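Local structure of transcriptional regulator, TetR family (Vibrio parahaemolyticus, 3HE0) at residues A[21-29]-A[102-110]; A[85-96]-A[182-193]. The protein probably binds DNA as a dimeric transcriptional regulator of the TetR family, with a helix-turn-helix near its N terminus. One frame throughout, in Å; residues are numbered along the deposited sequence.

Contact 1. Residues A[21-29]-A[102-110]; sequences EQLIAESGF and NLNAISNRV. With SO4 (sulfate ion), chain D.
The guanidinium of Arg109 lies flat against the chain at the end of helix 13-27, one face on Gly28 CA, which sits 3.1 Å above its plane. Its edge is turned to a sulfate, whose O3 takes a nearly straight bond from NE of Arg109 (2.9 Å, 169° at the hydrogen). The Phe29 ring, its plane 53° from the guanidinium, receives CG2 of Ile24 over the centre of one face; Arg109 CB and Ile106 O are at its edge, and its CZ reaches CG2 of Ile106 at 4.0 Å. Ile106 fills the middle: CG1 leans on Ala25, while CD1, at the end of the longer branch, reaches 3.4 Å from Glu21 O. At the far end Asn102 ND2 donates to Gln22 OE1 (2.8 Å), approaching from above the carbonyl plane. The bend of Gln22 at chi2 brings its amide round, and NE2 goes on to bond Glu26 OE2. Helix 102-107 thus packs across the first helix of the predicted DNA-binding domain at 65°. Because Arg109 of the second subunit also bonds the sulfate, this anion, probably from the crystallisation liquor, gathers two arginines at the dimer interface and probably offsets their charge.

Contact 2. Residues A[85-96]-A[182-193]; sequences KERYRTMWLNIW and LEAAIEASWDAI. Unlike the reference sequence in segment 85-96: Arg87 (reference Cys).
Tyr88 and Trp92, one helical turn apart on helix 84-97, both fit as knobs into holes of helix 179-193. With CG anti to the backbone N in each (chi1 177° for Tyr88), the two rings reach down to Ser189. Tyr88 OH donates to Ser189 OG (2.6 Å), and OG passes its own hydrogen to Ile186 O; Trp92 NE1 lies 3.1 Å from the same OG. Trp190 turns its edge to a face of Tyr88, a T-shaped pair with planes at 60°. Ile186 is the returning knob: its CG1 lies over the six-membered ring of Trp92, while CD1 touches both Arg89 CG and Leu93 CD2. Beyond it, Leu182 CD1 stands 3.4 Å from the centroid of the six-membered ring of Trp96, over its face.

Lys85 lays CG and CD over the Trp190 indole and sends NZ to Glu187 OE1 (2.8 Å), with an off-centre cation-pi contact to the ring. Arg89 instead bends at chi3 (-76°), presenting its guanidinium side-on: NE meets Glu183 OE1 at 3.0 Å and NH1 meets OE2 at 2.9 Å. NH1 also forms a longer salt bridge to Glu187. Glu183 OE2 and Glu187 OE2 approach within 3.0 Å, a proximity that Arg89 and Lys85 probably make tolerable. A charged network therefore borders an aromatic core in which the buried Ser189 hydroxyl both accepts and donates, tying the two helices of the C-terminal domain together.

In the fold
The two contacts lie on opposite sides of the chain's centre, their centres 26 Å apart, yet their nearest atoms come within about 5 Å without touching. Helix 84-97 of contact 2 is followed in the chain by helix 102-107 of contact 1, so a short connection leads from the helix pair of contact 2 in the C-terminal domain to the junction with the N-terminal, predicted DNA-binding part. Both approach the second subunit: contact 1 through the sulfate and Gln30 of that chain, contact 2 through Asp191 and Ala192, which meet Lys148 and Ala192 of the second subunit. In TetR-family proteins this junction commonly relays ligand binding to the DNA-binding domains; whether it does so here is unknown.

Contact 1. Residues A[21-29]-A[102-110]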
# COMPACT_ATOMS: atom_id res chain seq x y z
N GLU A 21 -19.44 4.67 -2.70
CA GLU A 21 -18.31 3.81 -2.33
C GLU A 21 -18.23 2.55 -3.19
O GLU A 21 -17.15 2.16 -3.61
CB GLU A 21 -18.35 3.47 -0.83
CG GLU A 21 -17.94 4.68 -0.04
CD GLU A 21 -18.31 4.62 1.42
OE1 GLU A 21 -18.76 3.55 1.88
OE2 GLU A 21 -18.15 5.65 2.10
N GLN A 22 -19.38 1.94 -3.47
CA GLN A 22 -19.40 0.77 -4.36
C GLN A 22 -18.85 1.12 -5.75
O GLN A 22 -18.01 0.38 -6.29
CB GLN A 22 -20.82 0.18 -4.46
CG GLN A 22 -20.89 -1.07 -5.31
CD GLN A 22 -20.08 -2.21 -4.74
OE1 GLN A 22 -20.00 -2.39 -3.52
NE2 GLN A 22 -19.47 -2.99 -5.62
N LEU A 23 -19.32 2.23 -6.31
CA LEU A 23 -18.88 2.67 -7.64
C LEU A 23 -17.39 3.03 -7.66
O LEU A 23 -16.67 2.69 -8.61
CB LEU A 23 -19.73 3.86 -8.14
CG LEU A 23 -21.18 3.60 -8.59
CD1 LEU A 23 -21.84 4.85 -9.17
CD2 LEU A 23 -21.29 2.46 -9.60
N ILE A 24 -16.93 3.70 -6.60
CA ILE A 24 -15.51 4.04 -6.47
C ILE A 24 -14.66 2.78 -6.28
O ILE A 24 -13.61 2.63 -6.92
CB ILE A 24 -15.28 5.04 -5.32
CG1 ILE A 24 -15.91 6.39 -5.66
CG2 ILE A 24 -13.78 5.22 -5.02
CD1 ILE A 24 -16.15 7.27 -4.45
N ALA A 25 -15.09 1.87 -5.41
CA ALA A 25 -14.38 0.59 -5.28
C ALA A 25 -14.28 -0.01 -6.66
O ALA A 25 -13.20 -0.41 -7.07
CB ALA A 25 -15.08 -0.38 -4.31
N GLU A 26 -15.39 -0.03 -7.40
CA GLU A 26 -15.42 -0.69 -8.71
C GLU A 26 -14.50 -0.04 -9.70
O GLU A 26 -13.62 -0.69 -10.26
CB GLU A 26 -16.82 -0.66 -9.32
CG GLU A 26 -17.70 -1.77 -8.85
CD GLU A 26 -19.15 -1.57 -9.22
OE1 GLU A 26 -19.48 -0.73 -10.09
OE2 GLU A 26 -19.98 -2.28 -8.62
N SER A 27 -14.71 1.26 -9.92
CA SER A 27 -14.09 1.96 -11.05
C SER A 27 -13.52 3.36 -10.68
O SER A 27 -13.41 4.24 -11.53
CB SER A 27 -15.08 2.01 -12.23
OG SER A 27 -16.43 2.03 -11.79
N GLY A 28 -13.15 3.53 -9.41
CA GLY A 28 -12.38 4.70 -8.95
C GLY A 28 -13.04 6.08 -8.82
O GLY A 28 -14.14 6.32 -9.35
N PHE A 29 -12.33 6.98 -8.14
CA PHE A 29 -12.76 8.37 -7.88
C PHE A 29 -13.11 9.19 -9.13
O PHE A 29 -14.22 9.74 -9.23
CB PHE A 29 -11.69 9.12 -7.05
CG PHE A 29 -11.60 8.67 -5.61
CD1 PHE A 29 -12.38 9.28 -4.62
CD2 PHE A 29 -10.74 7.66 -5.23
CE1 PHE A 29 -12.30 8.86 -3.29
CE2 PHE A 29 -10.66 7.24 -3.89
CZ PHE A 29 -11.44 7.84 -2.93
N ASN A 102 -14.11 -3.84 -0.03
CA ASN A 102 -14.29 -2.51 -0.61
C ASN A 102 -13.47 -1.42 0.10
O ASN A 102 -12.98 -0.51 -0.55
CB ASN A 102 -15.78 -2.08 -0.56
CG ASN A 102 -16.60 -2.64 -1.71
OD1 ASN A 102 -16.28 -3.68 -2.29
ND2 ASN A 102 -17.68 -1.94 -2.05
N LEU A 103 -13.40 -1.47 1.44
CA LEU A 103 -12.71 -0.45 2.22
C LEU A 103 -11.25 -0.39 1.76
O LEU A 103 -10.73 0.68 1.43
CB LEU A 103 -12.79 -0.76 3.73
CG LEU A 103 -14.18 -0.63 4.35
CD1 LEU A 103 -14.14 -0.95 5.83
CD2 LEU A 103 -14.78 0.76 4.11
N ASN A 104 -10.62 -1.54 1.70
CA ASN A 104 -9.26 -1.60 1.19
C ASN A 104 -9.20 -1.09 -0.24
O ASN A 104 -8.31 -0.28 -0.59
CB ASN A 104 -8.72 -3.02 1.25
CG ASN A 104 -8.12 -3.35 2.58
OD1 ASN A 104 -8.49 -2.78 3.61
ND2 ASN A 104 -7.17 -4.27 2.59
N ALA A 105 -10.14 -1.55 -1.06
CA ALA A 105 -10.15 -1.20 -2.48
C ALA A 105 -10.15 0.34 -2.67
O ALA A 105 -9.36 0.91 -3.44
CB ALA A 105 -11.35 -1.87 -3.17
N ILE A 106 -11.02 1.01 -1.93
CA ILE A 106 -11.23 2.44 -2.06
C ILE A 106 -10.05 3.24 -1.55
O ILE A 106 -9.60 4.20 -2.20
CB ILE A 106 -12.50 2.88 -1.30
CG1 ILE A 106 -13.74 2.27 -1.97
CG2 ILE A 106 -12.63 4.40 -1.28
CD1 ILE A 106 -14.92 2.16 -1.02
N SER A 107 -9.56 2.86 -0.38
CA SER A 107 -8.54 3.64 0.28
C SER A 107 -7.18 3.42 -0.37
O SER A 107 -6.30 4.25 -0.20
CB SER A 107 -8.49 3.34 1.77
OG SER A 107 -8.05 2.02 1.99
N ASN A 108 -7.00 2.33 -1.13
CA ASN A 108 -5.78 2.15 -1.92
C ASN A 108 -5.65 3.13 -3.09
O ASN A 108 -4.72 3.03 -3.87
CB ASN A 108 -5.66 0.72 -2.46
CG ASN A 108 -4.90 -0.21 -1.51
OD1 ASN A 108 -5.06 -0.13 -0.29
ND2 ASN A 108 -4.07 -1.10 -2.08
N ARG A 109 -6.56 4.09 -3.21
CA ARG A 109 -6.49 5.10 -4.25
C ARG A 109 -6.34 6.49 -3.62
O ARG A 109 -5.31 7.15 -3.81
CB ARG A 109 -7.76 5.00 -5.12
CG ARG A 109 -8.30 3.57 -5.24
CD ARG A 109 -9.64 3.52 -5.94
NE ARG A 109 -9.52 3.69 -7.39
CZ ARG A 109 -9.64 2.72 -8.31
NH1 ARG A 109 -9.50 3.03 -9.60
NH2 ARG A 109 -9.89 1.46 -7.97
N VAL A 110 -7.35 6.89 -2.83
CA VAL A 110 -7.49 8.25 -2.27
C VAL A 110 -6.65 9.33 -2.97
O VAL A 110 -6.38 9.27 -4.17
CB VAL A 110 -7.20 8.27 -0.76
CG1 VAL A 110 -7.10 9.69 -0.23
CG2 VAL A 110 -8.27 7.47 -0.01
S SO4 D . -8.95 7.10 -9.52
O1 SO4 D . -9.10 8.47 -9.03
O2 SO4 D . -10.20 6.71 -10.18
O3 SO4 D . -8.63 6.22 -8.39
O4 SO4 D . -7.91 7.06 -10.54

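Contact 2. Residues A[85-96]-A[182-193]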
# COMPACT_ATOMS: atom_id res chain seq x y z
N LYS A 85 -0.46 -7.31 24.30
CA LYS A 85 -0.21 -8.19 23.16
C LYS A 85 -1.48 -8.76 22.54
O LYS A 85 -1.52 -9.03 21.35
CB LYS A 85 0.76 -9.32 23.52
CG LYS A 85 1.33 -10.07 22.31
CD LYS A 85 2.59 -10.84 22.70
CE LYS A 85 3.12 -11.76 21.63
NZ LYS A 85 4.43 -12.28 22.08
N GLU A 86 -2.53 -8.89 23.34
CA GLU A 86 -3.77 -9.43 22.86
C GLU A 86 -4.53 -8.38 22.12
O GLU A 86 -5.18 -8.67 21.11
CB GLU A 86 -4.61 -9.97 24.04
CG GLU A 86 -5.97 -10.54 23.62
CD GLU A 86 -5.87 -11.47 22.38
OE1 GLU A 86 -4.93 -12.31 22.28
OE2 GLU A 86 -6.74 -11.34 21.48
N ARG A 87 -4.51 -7.15 22.63
CA ARG A 87 -5.06 -6.04 21.85
C ARG A 87 -4.32 -5.94 20.50
O ARG A 87 -4.94 -5.77 19.47
CB ARG A 87 -4.95 -4.72 22.61
CG ARG A 87 -5.86 -4.62 23.80
CD ARG A 87 -5.81 -3.24 24.40
NE ARG A 87 -4.90 -3.22 25.54
CZ ARG A 87 -4.27 -2.14 25.99
NH1 ARG A 87 -3.48 -2.25 27.05
NH2 ARG A 87 -4.41 -0.95 25.42
N TYR A 88 -3.01 -6.07 20.53
CA TYR A 88 -2.21 -6.02 19.31
C TYR A 88 -2.67 -7.12 18.33
O TYR A 88 -2.97 -6.84 17.17
CB TYR A 88 -0.72 -6.13 19.61
CG TYR A 88 0.13 -6.14 18.37
CD1 TYR A 88 0.50 -4.96 17.75
CD2 TYR A 88 0.54 -7.33 17.79
CE1 TYR A 88 1.27 -4.98 16.57
CE2 TYR A 88 1.33 -7.34 16.63
CZ TYR A 88 1.68 -6.17 16.03
OH TYR A 88 2.44 -6.18 14.89
N ARG A 89 -2.77 -8.35 18.84
CA ARG A 89 -3.14 -9.49 18.00
C ARG A 89 -4.52 -9.30 17.41
O ARG A 89 -4.75 -9.65 16.24
CB ARG A 89 -3.08 -10.81 18.79
CG ARG A 89 -3.41 -12.07 17.95
CD ARG A 89 -3.32 -13.40 18.75
NE ARG A 89 -1.92 -13.76 18.96
CZ ARG A 89 -1.21 -13.50 20.06
NH1 ARG A 89 0.06 -13.88 20.12
NH2 ARG A 89 -1.76 -12.87 21.11
N THR A 90 -5.46 -8.79 18.20
CA THR A 90 -6.81 -8.63 17.72
C THR A 90 -6.85 -7.69 16.51
O THR A 90 -7.39 -8.02 15.46
CB THR A 90 -7.77 -8.10 18.84
OG1 THR A 90 -7.70 -8.97 19.97
CG2 THR A 90 -9.21 -8.04 18.37
N MSE A 91 -6.26 -6.51 16.67
CA MSE A 91 -6.26 -5.51 15.63
C MSE A 91 -5.49 -6.01 14.41
O MSE A 91 -5.91 -5.79 13.28
CB MSE A 91 -5.63 -4.20 16.13
CG MSE A 91 -6.51 -3.49 17.13
SE MSE A 91 -5.61 -1.93 17.87
CE MSE A 91 -7.07 -1.27 18.99
N TRP A 92 -4.38 -6.71 14.65
CA TRP A 92 -3.56 -7.23 13.55
C TRP A 92 -4.43 -8.15 12.71
O TRP A 92 -4.43 -8.07 11.49
CB TRP A 92 -2.35 -7.98 14.11
CG TRP A 92 -1.25 -8.22 13.15
CD1 TRP A 92 -0.03 -7.58 13.10
CD2 TRP A 92 -1.23 -9.20 12.11
NE1 TRP A 92 0.73 -8.10 12.08
CE2 TRP A 92 0.01 -9.10 11.46
CE3 TRP A 92 -2.15 -10.16 11.67
CZ2 TRP A 92 0.34 -9.89 10.39
CZ3 TRP A 92 -1.80 -10.95 10.61
CH2 TRP A 92 -0.57 -10.82 9.98
N LEU A 93 -5.19 -9.02 13.36
CA LEU A 93 -6.06 -9.99 12.67
C LEU A 93 -7.28 -9.32 12.04
O LEU A 93 -7.73 -9.73 10.97
CB LEU A 93 -6.51 -11.10 13.62
CG LEU A 93 -5.44 -12.17 13.90
CD1 LEU A 93 -5.94 -13.17 14.95
CD2 LEU A 93 -5.05 -12.91 12.62
N ASN A 94 -7.81 -8.30 12.69
CA ASN A 94 -8.85 -7.50 12.02
C ASN A 94 -8.29 -6.90 10.72
O ASN A 94 -8.98 -6.82 9.70
CB ASN A 94 -9.37 -6.36 12.93
CG ASN A 94 -10.19 -6.87 14.11
OD1 ASN A 94 -10.74 -7.95 14.07
ND2 ASN A 94 -10.28 -6.07 15.18
N ILE A 95 -7.04 -6.44 10.75
CA ILE A 95 -6.48 -5.84 9.54
C ILE A 95 -6.38 -6.92 8.48
O ILE A 95 -6.72 -6.68 7.34
CB ILE A 95 -5.10 -5.15 9.78
CG1 ILE A 95 -5.27 -3.88 10.60
CG2 ILE A 95 -4.41 -4.79 8.41
CD1 ILE A 95 -3.93 -3.38 11.24
N TRP A 96 -5.94 -8.11 8.86
CA TRP A 96 -5.76 -9.21 7.92
C TRP A 96 -7.08 -9.54 7.24
O TRP A 96 -7.14 -9.78 6.03
CB TRP A 96 -5.24 -10.44 8.67
CG TRP A 96 -5.01 -11.64 7.86
CD1 TRP A 96 -5.84 -12.67 7.69
CD2 TRP A 96 -3.83 -11.95 7.13
NE1 TRP A 96 -5.28 -13.62 6.87
CE2 TRP A 96 -4.02 -13.20 6.53
CE3 TRP A 96 -2.61 -11.30 6.95
CZ2 TRP A 96 -3.07 -13.80 5.73
CZ3 TRP A 96 -1.66 -11.89 6.16
CH2 TRP A 96 -1.89 -13.14 5.56
N LEU A 182 0.89 -17.66 10.12
CA LEU A 182 0.27 -16.38 10.46
C LEU A 182 0.67 -15.90 11.86
O LEU A 182 1.02 -14.70 12.07
CB LEU A 182 -1.25 -16.52 10.35
CG LEU A 182 -2.05 -15.26 10.06
CD1 LEU A 182 -1.55 -14.54 8.83
CD2 LEU A 182 -3.52 -15.64 9.88
N GLU A 183 0.61 -16.80 12.83
CA GLU A 183 1.04 -16.45 14.19
C GLU A 183 2.53 -16.07 14.17
O GLU A 183 2.93 -15.16 14.89
CB GLU A 183 0.76 -17.57 15.19
CG GLU A 183 1.18 -17.28 16.66
CD GLU A 183 0.55 -16.01 17.25
OE1 GLU A 183 -0.67 -15.78 17.06
OE2 GLU A 183 1.30 -15.24 17.91
N ALA A 184 3.32 -16.73 13.31
CA ALA A 184 4.74 -16.38 13.21
C ALA A 184 4.89 -14.97 12.66
O ALA A 184 5.72 -14.20 13.15
CB ALA A 184 5.53 -17.37 12.36
N ALA A 185 4.07 -14.62 11.68
CA ALA A 185 4.04 -13.24 11.17
C ALA A 185 3.63 -12.21 12.24
O ALA A 185 4.25 -11.12 12.32
CB ALA A 185 3.14 -13.10 9.94
N ILE A 186 2.61 -12.52 13.04
CA ILE A 186 2.17 -11.61 14.10
C ILE A 186 3.31 -11.39 15.09
O ILE A 186 3.63 -10.25 15.46
CB ILE A 186 0.94 -12.15 14.86
CG1 ILE A 186 -0.31 -12.20 13.95
CG2 ILE A 186 0.70 -11.33 16.09
CD1 ILE A 186 -1.52 -13.08 14.54
N GLU A 187 3.98 -12.48 15.46
CA GLU A 187 5.07 -12.40 16.41
C GLU A 187 6.24 -11.61 15.88
O GLU A 187 6.87 -10.87 16.64
CB GLU A 187 5.55 -13.79 16.83
CG GLU A 187 4.54 -14.52 17.69
CD GLU A 187 4.38 -13.94 19.09
OE1 GLU A 187 5.21 -13.07 19.51
OE2 GLU A 187 3.44 -14.38 19.79
N ALA A 188 6.55 -11.76 14.59
CA ALA A 188 7.69 -11.07 13.99
C ALA A 188 7.45 -9.56 13.96
O ALA A 188 8.37 -8.76 14.22
CB ALA A 188 8.00 -11.61 12.59
N SER A 189 6.22 -9.17 13.64
CA SER A 189 5.85 -7.76 13.61
C SER A 189 5.88 -7.16 15.02
O SER A 189 6.28 -6.01 15.19
CB SER A 189 4.51 -7.54 12.89
OG SER A 189 3.42 -8.15 13.54
N TRP A 190 5.48 -7.92 16.04
CA TRP A 190 5.61 -7.52 17.43
C TRP A 190 7.09 -7.25 17.76
O TRP A 190 7.41 -6.25 18.41
CB TRP A 190 5.05 -8.62 18.31
CG TRP A 190 5.09 -8.43 19.75
CD1 TRP A 190 5.94 -9.04 20.63
CD2 TRP A 190 4.19 -7.64 20.55
NE1 TRP A 190 5.64 -8.67 21.90
CE2 TRP A 190 4.58 -7.80 21.89
CE3 TRP A 190 3.12 -6.80 20.26
CZ2 TRP A 190 3.93 -7.17 22.95
CZ3 TRP A 190 2.46 -6.16 21.32
CH2 TRP A 190 2.87 -6.35 22.64
N ASP A 191 8.00 -8.09 17.25
CA ASP A 191 9.43 -7.87 17.43
C ASP A 191 9.87 -6.50 16.92
O ASP A 191 10.81 -5.90 17.47
CB ASP A 191 10.25 -8.93 16.70
CG ASP A 191 10.34 -10.24 17.45
OD1 ASP A 191 10.03 -10.23 18.66
OD2 ASP A 191 10.74 -11.28 16.82
N ALA A 192 9.24 -6.03 15.85
CA ALA A 192 9.61 -4.74 15.27
C ALA A 192 9.35 -3.62 16.28
O ALA A 192 10.12 -2.71 16.36
CB ALA A 192 8.85 -4.47 13.95
N ILE A 193 8.29 -3.72 17.06
CA ILE A 193 7.88 -2.61 17.92
C ILE A 193 8.29 -2.74 19.38
O ILE A 193 8.33 -1.73 20.10
CB ILE A 193 6.37 -2.28 17.77
CG1 ILE A 193 5.52 -3.46 18.19
CG2 ILE A 193 6.09 -1.77 16.32
CD1 ILE A 193 3.97 -3.16 18.26